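Local atomic coordinates of Dot/Icm T4SS effector (Legionella pneumophila, PDB entry 6VVE), a protein that acts as a bacterial effector kinase, delivered through the Dot/Icm type IV secretion system and activated by host inositol hexakisphosphate. Residues A[125-130]-A[166-171]; A[236-241]-A[251-256]. All blocks are in the same frame, centred on the assembly; numbering follows the deposited sequence.

Contact 1 (A[125-130]-A[166-171]); sequences QEHFVL and VLALKE
H127 and F128, at the close of a single 3-10 turn, lean against A168 and L169 of helix 159-174 in the interior of this kinase, where the loop between helix 102-121 and strand 132-134 passes a long helix that probably corresponds to the αE helix of canonical protein kinases. The turn is defined by F128 N bonding to Q125 O at 3.2 Å. H127 follows, its CA 7.3 Å from A168 CA, the closest pair of CA atoms across the two segments. Its imidazole meets the methyl of A168 obliquely, with CD2 3.7 Å and CG 4.0 Å from A168 CB. The polar side of the ring has a partner of its own, since ND1 is hydrogen-bonded to the carbonyl of V201, which ties the ring to strand 201-203 while its carbon CD2 meets the helix. F128 then reaches across, its CG anti to the carbonyl carbon (chi1 -53°). The phenyl group comes at the helix with its rim, so that A168 O and L169 CA both lie near the ring plane. F210 makes an edge-to-face contact with the same phenyl, and L119 and L172 also touch it. No hydrogen bond joins the two segments, and the 149 Å² they bury together comes from four buried residues, consistent with close packing in the core. Beyond F128, the chain turns from the helix toward the nucleotide: V129 touches the bound ADP, whereas the F128 side chain stays about 11 Å from it. The touching pair H127 and F128 thus sit behind V129, the residue of this segment that reaches the nucleotide. L169 crosses F128 at about a right angle, its CD1 branch touching F128 CE2 at 4.2 Å, while F128 CZ stands 4.1 Å from L169 CA.

Contact 2 (A[236-241]-A[251-256]); sequences YNFIYP and DWRVPI
With chi1 at 51°, the CG of W252 is held between its backbone N and carbonyl carbon, and N237, its CG anti to the carbonyl carbon, presents CB to that indole. The result is a CH-pi contact: N237 CB lies 3.4 Å from the centroid of the W252 five-membered ring, and only 7° off the ring normal. R253 CG lies over the opposite face of the indole, 3.6 Å above its plane, so W252 is sandwiched between a residue of helix 231-239 and its own neighbour in sequence. The N237 amide plane is inclined to the ring by 46°, and its ends are held by S285 N at OD1 and by the carbonyl of L233 at ND2.

N237 O and W252 NE1 approach at 3.4 Å, but the angle is too poor for a direct hydrogen bond. A water lying in the plane of the indole bridges them, accepting from W252 NE1 at 2.9 Å and donating to N237 O. At the edge of the interface, R253 NH2 meets the rim of F238, not its face, which argues against a cation-pi contact.

D251 OD1 makes a capping bond to R253 N at the turn leading into helix 253-262 and, on the other face of the carboxylate, accepts from R253 NH1 at 3.1 Å in a salt bridge. R253 NE bonds to P186 O as well. The junction between helix 231-239 and the turn leading into helix 253-262 is thus joined by indole packing and one water, while the charge of R253 is probably balanced mainly by D251 within its own segment.

Overall arrangement
Contact 1 lies in the core, centred 5 Å from the middle of the chain, and all its touching residues are buried; contact 2 is only partly buried, 21 Å out, and includes the exposed F238. Chemistry follows position: 125-130 and 166-171 meet by packing, with no hydrogen bond between them, whereas 236-241 and 251-256 add a bridging water and a flanking salt bridge. Contact 1 sets a loop against helix 159-174, and contact 2 joins helix 231-239 to the turn before helix 253-262. Though their centres are 20 Å apart, the two contacts touch where V166 CG1 packs on Y236 CB at 4.0 Å, so helices 159-174 and 231-239 connect the nucleotide-side core to the periphery.

Contact 1 (A[125-130]-A[166-171])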
loop_
_atom_site.group_PDB
_atom_site.type_symbol
_atom_site.label_atom_id
_atom_site.label_comp_id
_atom_site.label_asym_id
_atom_site.label_seq_id
_atom_site.Cartn_x
_atom_site.Cartn_y
_atom_site.Cartn_z
ATOM N N GLN A 125 -1.332 6.126 6.468
ATOM C CA GLN A 125 -0.267 6.496 5.541
ATOM C C GLN A 125 1.080 5.921 5.969
ATOM O O GLN A 125 1.906 5.566 5.119
ATOM C CB GLN A 125 -0.175 8.022 5.426
ATOM C CG GLN A 125 0.906 8.497 4.457
ATOM C CD GLN A 125 0.958 10.011 4.332
ATOM O OE1 GLN A 125 0.049 10.726 4.773
ATOM N NE2 GLN A 125 2.033 10.507 3.735
ATOM N N GLU A 126 1.316 5.816 7.276
ATOM C CA GLU A 126 2.620 5.395 7.774
ATOM C C GLU A 126 2.979 3.968 7.367
ATOM O O GLU A 126 4.161 3.618 7.384
ATOM C CB GLU A 126 2.654 5.516 9.306
ATOM C CG GLU A 126 1.598 4.668 10.021
ATOM C CD GLU A 126 0.420 5.484 10.528
ATOM O OE1 GLU A 126 -0.018 6.421 9.820
ATOM O OE2 GLU A 126 -0.061 5.189 11.643
ATOM N N HIS A 127 1.999 3.145 7.012
ATOM C CA HIS A 127 2.230 1.736 6.702
ATOM C C HIS A 127 2.570 1.489 5.240
ATOM O O HIS A 127 2.865 0.349 4.869
ATOM C CB HIS A 127 0.997 0.908 7.074
ATOM C CG HIS A 127 0.754 0.811 8.552
ATOM N ND1 HIS A 127 1.486 -0.021 9.375
ATOM C CD2 HIS A 127 -0.149 1.428 9.351
ATOM C CE1 HIS A 127 1.052 0.095 10.617
ATOM N NE2 HIS A 127 0.062 0.972 10.631
ATOM N N PHE A 128 2.538 2.514 4.401
ATOM C CA PHE A 128 2.776 2.373 2.973
ATOM C C PHE A 128 3.785 3.422 2.527
ATOM O O PHE A 128 3.736 4.574 2.968
ATOM C CB PHE A 128 1.472 2.520 2.181
ATOM C CG PHE A 128 0.376 1.606 2.649
ATOM C CD1 PHE A 128 -0.440 1.972 3.714
ATOM C CD2 PHE A 128 0.168 0.378 2.044
ATOM C CE1 PHE A 128 -1.445 1.125 4.156
ATOM C CE2 PHE A 128 -0.833 -0.468 2.485
ATOM C CZ PHE A 128 -1.643 -0.091 3.546
ATOM N N VAL A 129 4.704 3.028 1.655
ATOM C CA VAL A 129 5.797 3.904 1.208
ATOM C C VAL A 129 5.441 4.298 -0.225
ATOM O O VAL A 129 5.836 3.665 -1.197
ATOM C CB VAL A 129 7.156 3.240 1.309
ATOM C CG1 VAL A 129 8.229 4.157 0.736
ATOM C CG2 VAL A 129 7.470 2.876 2.741
ATOM N N LEU A 130 4.744 5.429 -0.364
ATOM C CA LEU A 130 4.448 5.980 -1.679
ATOM C C LEU A 130 5.480 7.052 -2.038
ATOM O O LEU A 130 6.312 7.460 -1.215
ATOM C CB LEU A 130 3.033 6.555 -1.720
ATOM C CG LEU A 130 1.909 5.517 -1.680
ATOM C CD1 LEU A 130 0.538 6.187 -1.574
ATOM C CD2 LEU A 130 1.963 4.634 -2.918
ATOM N N VAL A 166 -1.696 -5.495 8.887
ATOM C CA VAL A 166 -2.739 -6.251 8.196
ATOM C C VAL A 166 -4.067 -5.505 8.256
ATOM O O VAL A 166 -4.781 -5.396 7.249
ATOM C CB VAL A 166 -2.860 -7.665 8.787
ATOM C CG1 VAL A 166 -4.173 -8.299 8.392
ATOM C CG2 VAL A 166 -1.688 -8.520 8.321
ATOM N N LEU A 167 -4.429 -4.996 9.440
ATOM C CA LEU A 167 -5.681 -4.252 9.571
ATOM C C LEU A 167 -5.642 -2.974 8.739
ATOM O O LEU A 167 -6.660 -2.549 8.179
ATOM C CB LEU A 167 -5.948 -3.930 11.037
ATOM C CG LEU A 167 -6.230 -5.132 11.941
ATOM C CD1 LEU A 167 -6.358 -4.694 13.382
ATOM C CD2 LEU A 167 -7.468 -5.881 11.483
ATOM N N ALA A 168 -4.474 -2.338 8.649
ATOM C CA ALA A 168 -4.349 -1.180 7.765
ATOM C C ALA A 168 -4.531 -1.584 6.306
ATOM O O ALA A 168 -5.185 -0.875 5.526
ATOM C CB ALA A 168 -2.994 -0.503 7.971
ATOM N N LEU A 169 -3.946 -2.722 5.913
ATOM C CA LEU A 169 -4.113 -3.192 4.540
ATOM C C LEU A 169 -5.564 -3.573 4.266
ATOM O O LEU A 169 -6.070 -3.360 3.151
ATOM C CB LEU A 169 -3.193 -4.372 4.278
ATOM C CG LEU A 169 -3.255 -5.013 2.892
ATOM C CD1 LEU A 169 -2.957 -3.980 1.819
ATOM C CD2 LEU A 169 -2.275 -6.190 2.807
ATOM N N LYS A 170 -6.250 -4.132 5.270
ATOM C CA LYS A 170 -7.660 -4.465 5.102
ATOM C C LYS A 170 -8.493 -3.217 4.852
ATOM O O LYS A 170 -9.397 -3.221 4.005
ATOM C CB LYS A 170 -8.178 -5.197 6.333
ATOM C CG LYS A 170 -9.638 -5.626 6.230
ATOM C CD LYS A 170 -10.115 -6.267 7.532
ATOM C CE LYS A 170 -11.569 -6.712 7.426
ATOM N NZ LYS A 170 -12.474 -5.600 7.047
ATOM N N GLU A 171 -8.211 -2.138 5.585
ATOM C CA GLU A 171 -8.894 -0.869 5.334
ATOM C C GLU A 171 -8.684 -0.437 3.890
ATOM O O GLU A 171 -9.608 0.058 3.234
ATOM C CB GLU A 171 -8.377 0.195 6.306
ATOM C CG GLU A 171 -9.370 1.285 6.638
ATOM C CD GLU A 171 -8.925 2.138 7.816
ATOM O OE1 GLU A 171 -7.916 1.784 8.463
ATOM O OE2 GLU A 171 -9.588 3.161 8.097
#

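Contact 2 (A[236-241]-A[251-256])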
loop_
_atom_site.group_PDB
_atom_site.type_symbol
_atom_site.label_atom_id
_atom_site.label_comp_id
_atom_site.label_asym_id
_atom_site.label_seq_id
_atom_site.Cartn_x
_atom_site.Cartn_y
_atom_site.Cartn_z
ATOM N N TYR A 236 -2.022 -12.354 6.494
ATOM C CA TYR A 236 -2.101 -12.723 7.902
ATOM C C TYR A 236 -2.051 -14.236 8.090
ATOM O O TYR A 236 -1.329 -14.743 8.955
ATOM C CB TYR A 236 -3.371 -12.165 8.531
ATOM C CG TYR A 236 -3.384 -12.345 10.029
ATOM C CD1 TYR A 236 -2.720 -11.448 10.861
ATOM C CD2 TYR A 236 -4.057 -13.408 10.618
ATOM C CE1 TYR A 236 -2.726 -11.610 12.237
ATOM C CE2 TYR A 236 -4.075 -13.569 11.994
ATOM C CZ TYR A 236 -3.399 -12.674 12.795
ATOM O OH TYR A 236 -3.397 -12.833 14.160
ATOM N N ASN A 237 -2.830 -14.973 7.293
ATOM C CA ASN A 237 -2.894 -16.424 7.462
ATOM C C ASN A 237 -1.590 -17.098 7.057
ATOM O O ASN A 237 -1.237 -18.130 7.623
ATOM C CB ASN A 237 -4.060 -17.002 6.660
ATOM C CG ASN A 237 -5.375 -16.905 7.408
ATOM O OD1 ASN A 237 -5.840 -17.883 8.002
ATOM N ND2 ASN A 237 -5.978 -15.721 7.399
ATOM N N PHE A 238 -0.868 -16.539 6.082
ATOM C CA PHE A 238 0.431 -17.099 5.726
ATOM C C PHE A 238 1.402 -17.000 6.894
ATOM O O PHE A 238 2.182 -17.927 7.142
ATOM C CB PHE A 238 1.007 -16.381 4.505
ATOM C CG PHE A 238 2.373 -16.874 4.108
ATOM C CD1 PHE A 238 2.524 -18.076 3.439
ATOM C CD2 PHE A 238 3.508 -16.136 4.414
ATOM C CE1 PHE A 238 3.779 -18.541 3.079
ATOM C CE2 PHE A 238 4.770 -16.594 4.049
ATOM C CZ PHE A 238 4.898 -17.801 3.379
ATOM N N ILE A 239 1.360 -15.880 7.634
ATOM C CA ILE A 239 2.306 -15.668 8.726
ATOM C C ILE A 239 1.820 -16.349 10.000
ATOM O O ILE A 239 2.618 -16.904 10.765
ATOM C CB ILE A 239 2.528 -14.160 8.930
ATOM C CG1 ILE A 239 3.030 -13.516 7.633
ATOM C CG2 ILE A 239 3.498 -13.901 10.059
ATOM C CD1 ILE A 239 3.183 -12.002 7.711
ATOM N N TYR A 240 0.519 -16.278 10.285
ATOM C CA TYR A 240 -0.066 -16.845 11.505
ATOM C C TYR A 240 -1.202 -17.771 11.107
ATOM O O TYR A 240 -2.374 -17.505 11.394
ATOM C CB TYR A 240 -0.569 -15.750 12.452
ATOM C CG TYR A 240 0.488 -14.750 12.838
ATOM C CD1 TYR A 240 1.576 -15.125 13.627
ATOM C CD2 TYR A 240 0.406 -13.428 12.419
ATOM C CE1 TYR A 240 2.553 -14.214 13.974
ATOM C CE2 TYR A 240 1.378 -12.504 12.766
ATOM C CZ TYR A 240 2.447 -12.899 13.545
ATOM O OH TYR A 240 3.414 -11.988 13.883
ATOM N N PRO A 241 -0.887 -18.879 10.448
ATOM C CA PRO A 241 -1.935 -19.821 10.011
ATOM C C PRO A 241 -2.703 -20.366 11.202
ATOM O O PRO A 241 -2.206 -20.337 12.339
ATOM C CB PRO A 241 -1.143 -20.932 9.304
ATOM C CG PRO A 241 0.264 -20.828 9.876
ATOM C CD PRO A 241 0.473 -19.353 10.107
ATOM N N ASP A 251 -4.358 -25.732 6.526
ATOM C CA ASP A 251 -4.254 -25.139 5.195
ATOM C C ASP A 251 -5.506 -24.306 4.954
ATOM O O ASP A 251 -6.499 -24.778 4.393
ATOM C CB ASP A 251 -4.082 -26.204 4.120
ATOM C CG ASP A 251 -3.683 -25.597 2.766
ATOM O OD1 ASP A 251 -3.631 -24.354 2.684
ATOM O OD2 ASP A 251 -3.410 -26.360 1.810
ATOM N N TRP A 252 -5.446 -23.045 5.388
ATOM C CA TRP A 252 -6.540 -22.101 5.189
ATOM C C TRP A 252 -6.912 -21.916 3.725
ATOM O O TRP A 252 -8.012 -21.435 3.428
ATOM C CB TRP A 252 -6.138 -20.743 5.769
ATOM C CG TRP A 252 -4.796 -20.261 5.274
ATOM C CD1 TRP A 252 -3.576 -20.580 5.777
ATOM C CD2 TRP A 252 -4.556 -19.378 4.171
ATOM N NE1 TRP A 252 -2.583 -19.955 5.053
ATOM C CE2 TRP A 252 -3.163 -19.209 4.066
ATOM C CE3 TRP A 252 -5.388 -18.716 3.258
ATOM C CZ2 TRP A 252 -2.579 -18.395 3.096
ATOM C CZ3 TRP A 252 -4.806 -17.909 2.297
ATOM C CH2 TRP A 252 -3.416 -17.760 2.224
ATOM N N ARG A 253 -6.027 -22.288 2.799
ATOM C CA ARG A 253 -6.308 -22.042 1.388
ATOM C C ARG A 253 -7.418 -22.938 0.862
ATOM O O ARG A 253 -8.120 -22.558 -0.077
ATOM C CB ARG A 253 -5.039 -22.246 0.562
ATOM C CG ARG A 253 -3.867 -21.428 1.039
ATOM C CD ARG A 253 -2.611 -21.729 0.220
ATOM N NE ARG A 253 -1.447 -21.046 0.786
ATOM C CZ ARG A 253 -0.769 -21.471 1.846
ATOM N NH1 ARG A 253 -1.131 -22.583 2.471
ATOM N NH2 ARG A 253 0.278 -20.780 2.281
ATOM N N VAL A 254 -7.580 -24.128 1.431
ATOM C CA VAL A 254 -8.521 -25.113 0.901
ATOM C C VAL A 254 -9.955 -24.604 1.022
ATOM O O VAL A 254 -10.682 -24.572 0.016
ATOM C CB VAL A 254 -8.351 -26.467 1.609
ATOM C CG1 VAL A 254 -9.427 -27.456 1.149
ATOM C CG2 VAL A 254 -6.956 -27.038 1.334
ATOM N N PRO A 255 -10.424 -24.221 2.208
ATOM C CA PRO A 255 -11.803 -23.713 2.299
ATOM C C PRO A 255 -12.006 -22.422 1.528
ATOM O O PRO A 255 -13.089 -22.217 0.960
ATOM C CB PRO A 255 -12.019 -23.509 3.808
ATOM C CG PRO A 255 -10.634 -23.370 4.380
ATOM C CD PRO A 255 -9.759 -24.273 3.527
ATOM N N ILE A 256 -10.995 -21.552 1.484
ATOM C CA ILE A 256 -11.141 -20.278 0.790
ATOM C C ILE A 256 -11.270 -20.500 -0.713
ATOM O O ILE A 256 -12.139 -19.917 -1.374
ATOM C CB ILE A 256 -9.955 -19.356 1.123
ATOM C CG1 ILE A 256 -10.038 -18.918 2.582
ATOM C CG2 ILE A 256 -9.929 -18.158 0.180
ATOM C CD1 ILE A 256 -8.896 -18.000 3.007
HETATM O O HOH W 1 0.102 -20.549 6.105
#